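Local coordinates for protein malic enzyme (Entamoeba histolytica, PDB 3NV9) that probably catalyses the NAD(P)-dependent oxidative decarboxylation of malate to pyruvate, at residues A[27-32]-A[332-337]. Sequence-based numbering, arbitrary orientation.
Sequences AKTQFY and EIYPYE. With SO4 (sulfate ion), chain D.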
ATOM      1  N   ALA A  27      -2.180 -11.554  33.597  1.00 24.15           N
ATOM      2  CA  ALA A  27      -1.539 -10.225  33.625  1.00 23.48           C
ATOM      3  C   ALA A  27      -0.620  -9.997  32.451  1.00 22.32           C
ATOM      4  O   ALA A  27      -0.567  -8.889  31.961  1.00 22.49           O
ATOM      5  CB  ALA A  27      -0.786  -9.937  34.925  1.00 23.24           C
ATOM      6  N   LYS A  28       0.066 -11.020  31.968  1.00 21.46           N
ATOM      7  CA  LYS A  28       0.805 -10.848  30.708  1.00 20.89           C
ATOM      8  C   LYS A  28      -0.105 -10.511  29.540  1.00 20.85           C
ATOM      9  O   LYS A  28       0.261  -9.696  28.674  1.00 20.62           O
ATOM     10  CB  LYS A  28       1.590 -12.092  30.361  1.00 20.86           C
ATOM     11  CG  LYS A  28       2.823 -12.256  31.247  1.00 23.36           C
ATOM     12  CD  LYS A  28       3.317 -13.729  31.280  1.00 24.76           C
ATOM     13  CE  LYS A  28       3.951 -14.129  29.946  1.00 26.42           C
ATOM     14  NZ  LYS A  28       4.598 -15.472  30.050  1.00 28.61           N
ATOM     15  N   THR A  29      -1.282 -11.139  29.509  1.00 20.69           N
ATOM     16  CA  THR A  29      -2.211 -10.966  28.414  1.00 20.34           C
ATOM     17  C   THR A  29      -2.698  -9.496  28.450  1.00 20.74           C
ATOM     18  O   THR A  29      -2.588  -8.767  27.471  1.00 21.73           O
ATOM     19  CB  THR A  29      -3.346 -12.040  28.465  1.00 19.79           C
ATOM     20  OG1 THR A  29      -2.762 -13.349  28.631  1.00 19.70           O
ATOM     21  CG2 THR A  29      -4.177 -12.090  27.158  1.00 20.05           C
ATOM     22  N   GLN A  30      -3.182  -9.076  29.611  1.00 21.84           N
ATOM     23  CA  GLN A  30      -3.685  -7.738  29.858  1.00 21.69           C
ATOM     24  C   GLN A  30      -2.594  -6.687  29.659  1.00 21.94           C
ATOM     25  O   GLN A  30      -2.871  -5.648  29.069  1.00 23.02           O
ATOM     26  CB  GLN A  30      -4.297  -7.671  31.250  1.00 21.62           C
ATOM     27  CG  GLN A  30      -5.759  -8.292  31.308  1.00 23.55           C
ATOM     28  CD  GLN A  30      -6.729  -7.549  30.357  1.00 24.76           C
ATOM     29  OE1 GLN A  30      -6.785  -6.328  30.405  1.00 25.65           O
ATOM     30  NE2 GLN A  30      -7.398  -8.277  29.430  1.00 14.79           N
ATOM     31  N   PHE A  31      -1.357  -6.953  30.090  1.00 21.59           N
ATOM     32  CA  PHE A  31      -0.255  -5.982  29.842  1.00 21.20           C
ATOM     33  C   PHE A  31      -0.069  -5.716  28.326  1.00 21.27           C
ATOM     34  O   PHE A  31      -0.097  -4.530  27.877  1.00 21.69           O
ATOM     35  CB  PHE A  31       1.067  -6.420  30.462  1.00 20.34           C
ATOM     36  CG  PHE A  31       2.269  -5.621  29.976  1.00 22.95           C
ATOM     37  CD1 PHE A  31       2.495  -4.321  30.444  1.00 22.31           C
ATOM     38  CD2 PHE A  31       3.159  -6.167  29.042  1.00 22.88           C
ATOM     39  CE1 PHE A  31       3.600  -3.560  29.975  1.00 24.85           C
ATOM     40  CE2 PHE A  31       4.280  -5.435  28.591  1.00 23.86           C
ATOM     41  CZ  PHE A  31       4.501  -4.126  29.051  1.00 22.66           C
ATOM     42  N   TYR A  32       0.071  -6.798  27.554  1.00 20.36           N
ATOM     43  CA  TYR A  32       0.267  -6.689  26.130  1.00 20.73           C
ATOM     44  C   TYR A  32      -0.929  -6.146  25.395  1.00 21.47           C
ATOM     45  O   TYR A  32      -0.753  -5.364  24.467  1.00 22.89           O
ATOM     46  CB  TYR A  32       0.763  -7.979  25.517  1.00 20.05           C
ATOM     47  CG  TYR A  32       2.231  -8.223  25.823  1.00 20.30           C
ATOM     48  CD1 TYR A  32       3.218  -7.314  25.409  1.00 16.11           C
ATOM     49  CD2 TYR A  32       2.633  -9.343  26.535  1.00 18.13           C
ATOM     50  CE1 TYR A  32       4.539  -7.522  25.708  1.00 16.82           C
ATOM     51  CE2 TYR A  32       3.966  -9.553  26.829  1.00 16.92           C
ATOM     52  CZ  TYR A  32       4.898  -8.660  26.414  1.00 19.10           C
ATOM     53  OH  TYR A  32       6.215  -8.904  26.716  1.00 23.27           O
ATOM     54  N   GLU A 332      -5.630 -22.324  24.011  1.00 23.62           N
ATOM     55  CA  GLU A 332      -6.653 -23.216  24.524  1.00 24.47           C
ATOM     56  C   GLU A 332      -6.416 -23.607  25.987  1.00 24.29           C
ATOM     57  O   GLU A 332      -7.360 -23.870  26.717  1.00 25.54           O
ATOM     58  CB  GLU A 332      -6.716 -24.444  23.620  1.00 23.67           C
ATOM     59  CG  GLU A 332      -7.242 -24.115  22.241  1.00 22.14           C
ATOM     60  CD  GLU A 332      -6.148 -23.719  21.232  1.00 24.74           C
ATOM     61  OE1 GLU A 332      -5.079 -23.140  21.610  1.00 21.54           O
ATOM     62  OE2 GLU A 332      -6.406 -23.954  20.027  1.00 24.64           O
ATOM     63  N   ILE A 333      -5.159 -23.674  26.384  1.00 23.32           N
ATOM     64  CA  ILE A 333      -4.789 -23.940  27.736  1.00 24.31           C
ATOM     65  C   ILE A 333      -3.440 -23.250  27.899  1.00 24.65           C
ATOM     66  O   ILE A 333      -2.680 -23.176  26.949  1.00 24.71           O
ATOM     67  CB  ILE A 333      -4.706 -25.487  28.071  1.00 23.78           C
ATOM     68  CG1 ILE A 333      -4.978 -25.714  29.553  1.00 25.43           C
ATOM     69  CG2 ILE A 333      -3.314 -26.068  27.737  1.00 25.12           C
ATOM     70  CD1 ILE A 333      -4.737 -27.168  30.052  1.00 27.18           C
ATOM     71  N   TYR A 334      -3.134 -22.713  29.075  1.00 25.28           N
ATOM     72  CA  TYR A 334      -1.844 -22.039  29.223  1.00 26.03           C
ATOM     73  C   TYR A 334      -0.730 -23.066  29.452  1.00 26.63           C
ATOM     74  O   TYR A 334      -0.978 -24.138  29.989  1.00 27.39           O
ATOM     75  CB  TYR A 334      -1.838 -21.005  30.373  1.00 24.76           C
ATOM     76  CG  TYR A 334      -2.547 -19.683  30.097  1.00 24.24           C
ATOM     77  CD1 TYR A 334      -3.753 -19.366  30.757  1.00 21.61           C
ATOM     78  CD2 TYR A 334      -1.990 -18.720  29.214  1.00 25.40           C
ATOM     79  CE1 TYR A 334      -4.397 -18.156  30.559  1.00 19.95           C
ATOM     80  CE2 TYR A 334      -2.623 -17.475  28.987  1.00 22.02           C
ATOM     81  CZ  TYR A 334      -3.828 -17.213  29.677  1.00 22.72           C
ATOM     82  OH  TYR A 334      -4.455 -16.019  29.519  1.00 22.64           O
ATOM     83  N   PRO A 335       0.497 -22.735  29.034  1.00 27.23           N
ATOM     84  CA  PRO A 335       1.657 -23.630  29.201  1.00 27.20           C
ATOM     85  C   PRO A 335       1.797 -24.221  30.609  1.00 27.19           C
ATOM     86  O   PRO A 335       2.009 -25.429  30.724  1.00 28.42           O
ATOM     87  CB  PRO A 335       2.862 -22.713  28.875  1.00 26.51           C
ATOM     88  CG  PRO A 335       2.290 -21.714  27.845  1.00 27.54           C
ATOM     89  CD  PRO A 335       0.782 -21.594  28.132  1.00 27.16           C
ATOM     90  N   TYR A 336       1.709 -23.419  31.675  1.00 27.46           N
ATOM     91  CA  TYR A 336       1.920 -23.969  33.037  1.00 28.28           C
ATOM     92  C   TYR A 336       0.826 -25.001  33.391  1.00 29.02           C
ATOM     93  O   TYR A 336       1.075 -25.932  34.189  1.00 29.49           O
ATOM     94  CB  TYR A 336       1.915 -22.869  34.123  1.00 28.28           C
ATOM     95  CG  TYR A 336       0.517 -22.448  34.569  1.00 27.17           C
ATOM     96  CD1 TYR A 336      -0.124 -23.065  35.654  1.00 26.19           C
ATOM     97  CD2 TYR A 336      -0.161 -21.453  33.888  1.00 27.32           C
ATOM     98  CE1 TYR A 336      -1.435 -22.684  36.069  1.00 26.40           C
ATOM     99  CE2 TYR A 336      -1.452 -21.056  34.271  1.00 28.13           C
ATOM    100  CZ  TYR A 336      -2.087 -21.661  35.361  1.00 28.10           C
ATOM    101  OH  TYR A 336      -3.357 -21.250  35.672  1.00 25.71           O
ATOM    102  N   GLU A 337      -0.373 -24.826  32.823  1.00 29.12           N
ATOM    103  CA  GLU A 337      -1.489 -25.798  33.070  1.00 30.16           C
ATOM    104  C   GLU A 337      -1.172 -27.083  32.347  1.00 31.41           C
ATOM    105  O   GLU A 337      -1.329 -28.141  32.928  1.00 31.22           O
ATOM    106  CB  GLU A 337      -2.845 -25.313  32.563  1.00 28.71           C
ATOM    107  CG  GLU A 337      -3.321 -24.025  33.160  1.00 27.12           C
ATOM    108  CD  GLU A 337      -4.677 -23.626  32.604  1.00 30.34           C
ATOM    109  OE1 GLU A 337      -4.690 -22.844  31.606  1.00 28.19           O
ATOM    110  OE2 GLU A 337      -5.720 -24.118  33.139  1.00 28.88           O
TER
HETATM  111  S   SO4 D 489      -9.761  -7.223  26.630  1.00 46.23           S
HETATM  112  O1  SO4 D 489      -9.590  -8.658  26.638  1.00 44.55           O
HETATM  113  O2  SO4 D 489      -9.129  -6.754  25.372  1.00 44.54           O
HETATM  114  O3  SO4 D 489     -11.174  -6.843  26.602  1.00 47.56           O
HETATM  115  O4  SO4 D 489      -9.149  -6.664  27.835  1.00 44.96           O
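Y334, the N-cap residue of helix 335-340 in the Rossmann-type NAD-binding domain, reaches across to T29 on helix 21-43 near the start of the chain. The evidence for direct contact is narrow: one weak hydrogen bond, from Y334 OH to T29 OG1 at 3.3 Å, and a buried surface of 57 Å². The backbones stay well apart, with CA of T29 11.1 Å from CA of Y334, and the tyrosine side chain spans that gap, also touching A25. T29 OG1 lies close to the plane of the phenol ring, at its edge. With chi1 at -49°, this hydroxyl sits beside the backbone N, where it bonds A25 O one turn earlier, its main partner. R350 NH1 also bonds it; R350 belongs to the sodium site, and the Y334 side chain is about 9 Å from that ion.

The close packing on helix 21-43 lies elsewhere: F31 is buried against L11 and, on helix 470-485, C476 and A480, while its CD2 rests 3.7 Å above the Y32 ring. By contrast, Q30 is partly exposed, and Q30 NE2 donates over 2.9 Å to O4 of a sulfate, probably from the crystallisation liquor, which K33 NZ of the same chain and R71 NE of the second subunit also bind. At the backbone end of Y334, E337 supplies the N3 side-chain half of a capping box: its OE1 accepts Y334 N at 3.0 Å and 168°, on the anti side, 31° out of the carboxylate plane.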